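Sugar ABC transporter substrate-binding protein, BlMnBP1 (Bifidobacterium animalis subsp. lactis ATCC 27673, PDB 6I5R) binds manno-oligosaccharides such as mannobiose as a solute-binding protein of an ABC transporter that supports growth on beta-mannan. Local coordinates at residues T170-K182 and A242-Y255. Sequence-based numbering, arbitrary orientation.
Sequences TPEEFQADLKLIK and AVYKTLYDAVANGY
The ring of Y255 lies flat against helix 171-182, with the backbone at L178 and K179 over one face and N253 CB over the other. L178 CB comes down on Y255 CD2 from the L178 side, at 3.4 Å, while the hydroxyl end reaches along the K179 chain, OH standing 3.2 Å from K179 CB. Q175 OE1 sits at the ring edge, 3.4 Å from Y255 CD2, its amide turned only 16° from the ring plane. That same oxygen accepts N253 ND2 at 3.1 Å, a hydrogen bond between the two segments; the donor stands well above the carbonyl plane and the two amide planes are steeply inclined. A bend at chi2 (-58°) folds the Q175 chain over helix 242-252, where NE2 lies 3.2 Å from T246 O and close to D249 CB. NE2 also donates to a water, which in turn donates to P171 O and T246 OG1, so one bridge ties the first turn of helix 171-182 to its neighbour. T246 is held in place by its bond from OG1 to A242 O, 2.8 Å, leaving CG2 to touch F174 CD2 obliquely at 3.8 Å. Further along, L178 CD1 packs on A250 CB, and a second water joins K182 NZ to G254 O. The Schellman motif at G254 ends helix 242-252 and turns the chain into Y255, whose backbone pairs with L190 of strand 188-190. Replacing the Y255 ring with the methyl of an alanine would probably open a gap beside L178 and K179 and leave the Q175 amide less firmly oriented. In this periplasmic-binding-protein fold, two nearly parallel helices, crossing at -21°, thus interleave apolar packing with polar links, a water bridge near each end. The Q175 amide serves both helices, oxygen to N253 and nitrogen to water, which probably fixes its rotation.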
ATOM      1  N   THR A 170      17.107  -7.598  11.994  1.00 16.39           N
ATOM      2  CA  THR A 170      17.728  -8.245  10.854  1.00 17.24           C
ATOM      3  C   THR A 170      16.907  -9.472  10.507  1.00 16.39           C
ATOM      4  O   THR A 170      16.105  -9.943  11.319  1.00 16.39           O
ATOM      5  CB  THR A 170      19.157  -8.676  11.186  1.00 21.38           C
ATOM      6  OG1 THR A 170      19.067  -9.823  12.042  1.00 19.98           O
ATOM      7  CG2 THR A 170      19.892  -7.513  11.883  1.00 16.63           C
ATOM      8  N   PRO A 171      17.086 -10.019   9.309  1.00 16.39           N
ATOM      9  CA  PRO A 171      16.348 -11.246   8.975  1.00 16.62           C
ATOM     10  C   PRO A 171      16.700 -12.405   9.884  1.00 19.35           C
ATOM     11  O   PRO A 171      15.826 -13.215  10.223  1.00 16.39           O
ATOM     12  CB  PRO A 171      16.751 -11.507   7.518  1.00 17.87           C
ATOM     13  CG  PRO A 171      16.972 -10.110   6.962  1.00 17.31           C
ATOM     14  CD  PRO A 171      17.696  -9.402   8.111  1.00 19.63           C
ATOM     15  N   GLU A 172      17.968 -12.501  10.294  1.00 16.39           N
ATOM     16  CA  GLU A 172      18.373 -13.624  11.131  1.00 18.69           C
ATOM     17  C   GLU A 172      17.726 -13.542  12.509  1.00 16.39           C
ATOM     18  O   GLU A 172      17.260 -14.560  13.044  1.00 16.70           O
ATOM     19  CB  GLU A 172      19.899 -13.676  11.229  1.00 21.72           C
ATOM     20  CG  GLU A 172      20.566 -13.873   9.861  1.00 26.31           C
ATOM     21  CD  GLU A 172      21.064 -12.579   9.168  1.00 27.63           C
ATOM     22  OE1 GLU A 172      20.379 -11.507   9.222  1.00 24.11           O
ATOM     23  OE2 GLU A 172      22.174 -12.680   8.546  1.00 41.22           O
ATOM     24  N   GLU A 173      17.667 -12.339  13.084  1.00 16.39           N
ATOM     25  CA  GLU A 173      16.962 -12.129  14.343  1.00 19.46           C
ATOM     26  C   GLU A 173      15.476 -12.453  14.203  1.00 17.08           C
ATOM     27  O   GLU A 173      14.887 -13.082  15.085  1.00 17.17           O
ATOM     28  CB  GLU A 173      17.166 -10.686  14.823  1.00 16.39           C
ATOM     29  CG  GLU A 173      18.643 -10.293  15.102  1.00 18.68           C
ATOM     30  CD  GLU A 173      18.806  -8.920  15.779  1.00 24.76           C
ATOM     31  OE1 GLU A 173      17.833  -8.120  15.797  1.00 20.97           O
ATOM     32  OE2 GLU A 173      19.935  -8.644  16.299  1.00 26.42           O
ATOM     33  N   PHE A 174      14.856 -12.047  13.088  1.00 16.39           N
ATOM     34  CA  PHE A 174      13.433 -12.337  12.882  1.00 16.39           C
ATOM     35  C   PHE A 174      13.177 -13.842  12.894  1.00 16.39           C
ATOM     36  O   PHE A 174      12.260 -14.316  13.569  1.00 16.39           O
ATOM     37  CB  PHE A 174      12.952 -11.713  11.557  1.00 16.39           C
ATOM     38  CG  PHE A 174      11.443 -11.729  11.356  1.00 18.78           C
ATOM     39  CD1 PHE A 174      10.597 -11.123  12.269  1.00 16.39           C
ATOM     40  CD2 PHE A 174      10.882 -12.328  10.250  1.00 16.39           C
ATOM     41  CE1 PHE A 174       9.229 -11.125  12.057  1.00 18.59           C
ATOM     42  CE2 PHE A 174       9.516 -12.332  10.057  1.00 16.59           C
ATOM     43  CZ  PHE A 174       8.704 -11.730  10.956  1.00 16.39           C
ATOM     44  N   GLN A 175      13.934 -14.602  12.093  1.00 16.39           N
ATOM     45  CA  GLN A 175      13.761 -16.056  12.054  1.00 16.39           C
ATOM     46  C   GLN A 175      14.003 -16.679  13.435  1.00 16.39           C
ATOM     47  O   GLN A 175      13.298 -17.612  13.844  1.00 16.39           O
ATOM     48  CB  GLN A 175      14.706 -16.673  11.009  1.00 16.39           C
ATOM     49  CG  GLN A 175      14.434 -16.269   9.513  1.00 20.81           C
ATOM     50  CD  GLN A 175      13.021 -16.636   9.052  1.00 21.86           C
ATOM     51  OE1 GLN A 175      12.473 -17.673   9.462  1.00 16.39           O
ATOM     52  NE2 GLN A 175      12.431 -15.796   8.178  1.00 17.81           N
ATOM     53  N   ALA A 176      14.970 -16.149  14.182  1.00 16.39           N
ATOM     54  CA  ALA A 176      15.188 -16.617  15.549  1.00 16.68           C
ATOM     55  C   ALA A 176      13.961 -16.357  16.406  1.00 19.91           C
ATOM     56  O   ALA A 176      13.564 -17.209  17.214  1.00 16.39           O
ATOM     57  CB  ALA A 176      16.418 -15.917  16.142  1.00 18.00           C
ATOM     58  N   ASP A 177      13.319 -15.195  16.217  1.00 16.39           N
ATOM     59  CA  ASP A 177      12.105 -14.882  16.973  1.00 19.62           C
ATOM     60  C   ASP A 177      10.930 -15.752  16.538  1.00 19.02           C
ATOM     61  O   ASP A 177      10.127 -16.186  17.374  1.00 16.39           O
ATOM     62  CB  ASP A 177      11.738 -13.406  16.834  1.00 16.39           C
ATOM     63  CG  ASP A 177      12.752 -12.485  17.516  1.00 17.90           C
ATOM     64  OD1 ASP A 177      13.486 -12.980  18.376  1.00 17.44           O
ATOM     65  OD2 ASP A 177      12.802 -11.285  17.211  1.00 18.05           O
ATOM     66  N   LEU A 178      10.777 -15.989  15.232  1.00 16.39           N
ATOM     67  CA  LEU A 178       9.715 -16.877  14.783  1.00 16.39           C
ATOM     68  C   LEU A 178       9.862 -18.265  15.403  1.00 16.39           C
ATOM     69  O   LEU A 178       8.878 -18.875  15.824  1.00 16.39           O
ATOM     70  CB  LEU A 178       9.716 -16.983  13.258  1.00 16.39           C
ATOM     71  CG  LEU A 178       9.419 -15.659  12.525  1.00 16.39           C
ATOM     72  CD1 LEU A 178       9.441 -15.867  11.011  1.00 18.56           C
ATOM     73  CD2 LEU A 178       8.094 -15.104  12.995  1.00 16.39           C
ATOM     74  N   LYS A 179      11.090 -18.756  15.510  1.00 16.39           N
ATOM     75  CA  LYS A 179      11.320 -20.063  16.112  1.00 16.39           C
ATOM     76  C   LYS A 179      10.932 -20.079  17.593  1.00 16.39           C
ATOM     77  O   LYS A 179      10.305 -21.033  18.059  1.00 16.39           O
ATOM     78  CB  LYS A 179      12.792 -20.436  15.893  1.00 16.39           C
ATOM     79  CG  LYS A 179      13.210 -21.795  16.445  1.00 20.24           C
ATOM     80  CD  LYS A 179      14.705 -22.020  16.298  1.00 22.03           C
ATOM     81  CE  LYS A 179      15.076 -23.481  16.564  1.00 23.82           C
ATOM     82  NZ  LYS A 179      15.517 -23.713  17.951  1.00 25.21           N
ATOM     83  N   LEU A 180      11.260 -19.017  18.335  1.00 16.39           N
ATOM     84  CA  LEU A 180      10.831 -18.937  19.726  1.00 18.92           C
ATOM     85  C   LEU A 180       9.313 -18.959  19.840  1.00 21.75           C
ATOM     86  O   LEU A 180       8.757 -19.611  20.736  1.00 16.39           O
ATOM     87  CB  LEU A 180      11.387 -17.667  20.390  1.00 16.39           C
ATOM     88  CG  LEU A 180      12.902 -17.600  20.656  1.00 16.39           C
ATOM     89  CD1 LEU A 180      13.296 -16.283  21.320  1.00 18.91           C
ATOM     90  CD2 LEU A 180      13.292 -18.777  21.533  1.00 18.10           C
ATOM     91  N   ILE A 181       8.628 -18.203  18.968  1.00 16.39           N
ATOM     92  CA  ILE A 181       7.170 -18.188  18.972  1.00 16.39           C
ATOM     93  C   ILE A 181       6.638 -19.585  18.701  1.00 16.39           C
ATOM     94  O   ILE A 181       5.687 -20.050  19.343  1.00 16.39           O
ATOM     95  CB  ILE A 181       6.657 -17.155  17.935  1.00 17.10           C
ATOM     96  CG1 ILE A 181       7.006 -15.725  18.391  1.00 16.39           C
ATOM     97  CG2 ILE A 181       5.182 -17.356  17.682  1.00 16.39           C
ATOM     98  CD1 ILE A 181       7.079 -14.684  17.267  1.00 18.57           C
ATOM     99  N   LYS A 182       7.219 -20.263  17.720  1.00 16.39           N
ATOM    100  CA  LYS A 182       6.744 -21.590  17.366  1.00 16.39           C
ATOM    101  C   LYS A 182       6.931 -22.547  18.531  1.00 19.48           C
ATOM    102  O   LYS A 182       6.033 -23.332  18.849  1.00 16.39           O
ATOM    103  CB  LYS A 182       7.491 -22.073  16.130  1.00 16.39           C
ATOM    104  CG  LYS A 182       7.059 -23.391  15.579  1.00 17.49           C
ATOM    105  CD  LYS A 182       5.673 -23.330  15.042  1.00 17.86           C
ATOM    106  CE  LYS A 182       5.232 -24.730  14.571  1.00 23.21           C
ATOM    107  NZ  LYS A 182       3.802 -24.658  14.227  1.00 32.11           N
ATOM    108  N   ALA A 242      16.834  -9.874   0.530  1.00 16.39           N
ATOM    109  CA  ALA A 242      16.639 -10.203   1.933  1.00 17.14           C
ATOM    110  C   ALA A 242      15.169 -10.199   2.299  1.00 16.98           C
ATOM    111  O   ALA A 242      14.771 -10.857   3.267  1.00 16.39           O
ATOM    112  CB  ALA A 242      17.403  -9.229   2.823  1.00 16.39           C
ATOM    113  N   VAL A 243      14.358  -9.418   1.583  1.00 16.39           N
ATOM    114  CA  VAL A 243      12.935  -9.359   1.878  1.00 17.59           C
ATOM    115  C   VAL A 243      12.260 -10.648   1.457  1.00 16.39           C
ATOM    116  O   VAL A 243      11.552 -11.288   2.238  1.00 16.39           O
ATOM    117  CB  VAL A 243      12.301  -8.151   1.171  1.00 16.39           C
ATOM    118  CG1 VAL A 243      10.782  -8.144   1.335  1.00 16.86           C
ATOM    119  CG2 VAL A 243      12.907  -6.869   1.679  1.00 16.39           C
ATOM    120  N   TYR A 244      12.462 -11.038   0.206  1.00 16.39           N
ATOM    121  CA  TYR A 244      11.812 -12.237  -0.301  1.00 16.39           C
ATOM    122  C   TYR A 244      12.322 -13.482   0.388  1.00 16.39           C
ATOM    123  O   TYR A 244      11.555 -14.424   0.572  1.00 16.39           O
ATOM    124  CB  TYR A 244      12.023 -12.352  -1.806  1.00 16.39           C
ATOM    125  CG  TYR A 244      11.419 -11.185  -2.576  1.00 16.39           C
ATOM    126  CD1 TYR A 244      10.060 -10.918  -2.504  1.00 16.39           C
ATOM    127  CD2 TYR A 244      12.205 -10.350  -3.331  1.00 16.39           C
ATOM    128  CE1 TYR A 244       9.514  -9.851  -3.189  1.00 16.39           C
ATOM    129  CE2 TYR A 244      11.670  -9.279  -4.002  1.00 16.39           C
ATOM    130  CZ  TYR A 244      10.323  -9.050  -3.945  1.00 16.85           C
ATOM    131  OH  TYR A 244       9.802  -7.977  -4.656  1.00 16.39           O
ATOM    132  N   LYS A 245      13.605 -13.503   0.766  1.00 16.39           N
ATOM    133  CA  LYS A 245      14.128 -14.629   1.530  1.00 16.39           C
ATOM    134  C   LYS A 245      13.519 -14.680   2.928  1.00 16.39           C
ATOM    135  O   LYS A 245      13.435 -15.751   3.525  1.00 16.39           O
ATOM    136  CB  LYS A 245      15.651 -14.538   1.616  1.00 16.43           C
ATOM    137  CG  LYS A 245      16.313 -15.645   2.434  1.00 16.45           C
ATOM    138  CD  LYS A 245      17.830 -15.502   2.316  1.00 17.53           C
ATOM    139  CE  LYS A 245      18.569 -16.826   2.646  1.00 25.11           C
ATOM    140  NZ  LYS A 245      18.374 -17.192   4.077  1.00 18.58           N
ATOM    141  N   THR A 246      13.127 -13.541   3.482  1.00 16.39           N
ATOM    142  CA  THR A 246      12.407 -13.571   4.751  1.00 16.39           C
ATOM    143  C   THR A 246      11.141 -14.402   4.632  1.00 16.39           C
ATOM    144  O   THR A 246      10.865 -15.271   5.469  1.00 16.39           O
ATOM    145  CB  THR A 246      12.073 -12.152   5.196  1.00 16.39           C
ATOM    146  OG1 THR A 246      13.284 -11.447   5.512  1.00 16.39           O
ATOM    147  CG2 THR A 246      11.162 -12.190   6.416  1.00 16.39           C
ATOM    148  N   LEU A 247      10.341 -14.138   3.601  1.00 16.39           N
ATOM    149  CA  LEU A 247       9.129 -14.926   3.411  1.00 16.39           C
ATOM    150  C   LEU A 247       9.480 -16.381   3.126  1.00 17.35           C
ATOM    151  O   LEU A 247       8.899 -17.298   3.715  1.00 16.39           O
ATOM    152  CB  LEU A 247       8.291 -14.359   2.272  1.00 16.39           C
ATOM    153  CG  LEU A 247       7.080 -15.195   1.899  1.00 19.01           C
ATOM    154  CD1 LEU A 247       6.089 -15.298   3.012  1.00 16.39           C
ATOM    155  CD2 LEU A 247       6.414 -14.549   0.675  1.00 16.39           C
ATOM    156  N   TYR A 248      10.422 -16.601   2.205  1.00 16.39           N
ATOM    157  CA  TYR A 248      10.828 -17.957   1.847  1.00 16.39           C
ATOM    158  C   TYR A 248      11.236 -18.744   3.091  1.00 16.39           C
ATOM    159  O   TYR A 248      10.765 -19.858   3.321  1.00 16.39           O
ATOM    160  CB  TYR A 248      11.991 -17.930   0.839  1.00 16.39           C
ATOM    161  CG  TYR A 248      12.401 -19.305   0.358  1.00 16.39           C
ATOM    162  CD1 TYR A 248      13.175 -20.138   1.153  1.00 17.68           C
ATOM    163  CD2 TYR A 248      11.986 -19.790  -0.873  1.00 16.39           C
ATOM    164  CE1 TYR A 248      13.508 -21.402   0.757  1.00 16.39           C
ATOM    165  CE2 TYR A 248      12.351 -21.059  -1.304  1.00 16.39           C
ATOM    166  CZ  TYR A 248      13.107 -21.866  -0.467  1.00 20.77           C
ATOM    167  OH  TYR A 248      13.477 -23.136  -0.844  1.00 16.39           O
ATOM    168  N   ASP A 249      12.113 -18.163   3.900  1.00 16.39           N
ATOM    169  CA  ASP A 249      12.646 -18.897   5.049  1.00 16.49           C
ATOM    170  C   ASP A 249      11.568 -19.171   6.077  1.00 16.39           C
ATOM    171  O   ASP A 249      11.553 -20.237   6.702  1.00 16.39           O
ATOM    172  CB  ASP A 249      13.778 -18.102   5.707  1.00 16.39           C
ATOM    173  CG  ASP A 249      15.066 -18.175   4.932  1.00 18.17           C
ATOM    174  OD1 ASP A 249      15.162 -19.003   3.996  1.00 16.39           O
ATOM    175  OD2 ASP A 249      15.970 -17.377   5.253  1.00 16.39           O
ATOM    176  N   ALA A 250      10.691 -18.201   6.315  1.00 16.39           N
ATOM    177  CA  ALA A 250       9.634 -18.395   7.300  1.00 16.39           C
ATOM    178  C   ALA A 250       8.753 -19.579   6.928  1.00 20.49           C
ATOM    179  O   ALA A 250       8.324 -20.341   7.801  1.00 16.39           O
ATOM    180  CB  ALA A 250       8.791 -17.127   7.413  1.00 16.39           C
ATOM    181  N   VAL A 251       8.457 -19.741   5.631  1.00 16.39           N
ATOM    182  CA  VAL A 251       7.656 -20.878   5.178  1.00 16.39           C
ATOM    183  C   VAL A 251       8.469 -22.169   5.231  1.00 18.81           C
ATOM    184  O   VAL A 251       7.982 -23.219   5.671  1.00 16.39           O
ATOM    185  CB  VAL A 251       7.132 -20.619   3.753  1.00 18.78           C
ATOM    186  CG1 VAL A 251       6.364 -21.830   3.216  1.00 17.33           C
ATOM    187  CG2 VAL A 251       6.247 -19.364   3.739  1.00 16.39           C
ATOM    188  N   ALA A 252       9.701 -22.122   4.733  1.00 16.39           N
ATOM    189  CA  ALA A 252      10.512 -23.330   4.666  1.00 18.74           C
ATOM    190  C   ALA A 252      10.845 -23.849   6.057  1.00 20.41           C
ATOM    191  O   ALA A 252      10.931 -25.067   6.256  1.00 21.72           O
ATOM    192  CB  ALA A 252      11.794 -23.058   3.881  1.00 20.11           C
ATOM    193  N   ASN A 253      11.040 -22.942   7.019  1.00 18.13           N
ATOM    194  CA  ASN A 253      11.332 -23.284   8.411  1.00 17.69           C
ATOM    195  C   ASN A 253      10.111 -23.798   9.163  1.00 21.43           C
ATOM    196  O   ASN A 253      10.244 -24.210  10.329  1.00 16.74           O
ATOM    197  CB  ASN A 253      11.906 -22.056   9.139  1.00 24.52           C
ATOM    198  CG  ASN A 253      13.349 -21.733   8.724  1.00 23.40           C
ATOM    199  OD1 ASN A 253      14.068 -22.612   8.265  1.00 30.24           O
ATOM    200  ND2 ASN A 253      13.757 -20.452   8.858  1.00 25.05           N
ATOM    201  N   GLY A 254       8.945 -23.806   8.529  1.00 16.39           N
ATOM    202  CA  GLY A 254       7.733 -24.251   9.186  1.00 18.46           C
ATOM    203  C   GLY A 254       7.189 -23.261  10.182  1.00 20.32           C
ATOM    204  O   GLY A 254       6.569 -23.664  11.174  1.00 16.39           O
ATOM    205  N   TYR A 255       7.428 -21.969   9.961  1.00 16.39           N
ATOM    206  CA  TYR A 255       6.977 -20.929  10.872  1.00 16.39           C
ATOM    207  C   TYR A 255       5.733 -20.201  10.370  1.00 18.18           C
ATOM    208  O   TYR A 255       5.423 -19.125  10.891  1.00 16.39           O
ATOM    209  CB  TYR A 255       8.067 -19.882  11.102  1.00 16.39           C
ATOM    210  CG  TYR A 255       9.374 -20.410  11.647  1.00 17.84           C
ATOM    211  CD1 TYR A 255       9.425 -21.581  12.377  1.00 16.39           C
ATOM    212  CD2 TYR A 255      10.560 -19.739  11.411  1.00 19.56           C
ATOM    213  CE1 TYR A 255      10.620 -22.085  12.854  1.00 17.18           C
ATOM    214  CE2 TYR A 255      11.758 -20.225  11.900  1.00 20.62           C
ATOM    215  CZ  TYR A 255      11.778 -21.412  12.620  1.00 19.37           C
ATOM    216  OH  TYR A 255      12.947 -21.962  13.118  1.00 16.46           O
TER
HETATM  217  O   HOH W   1      13.751 -13.260   7.871  1.00 27.78           O
HETATM  218  O   HOH W   2       3.978 -22.634  12.040  1.00 22.53           O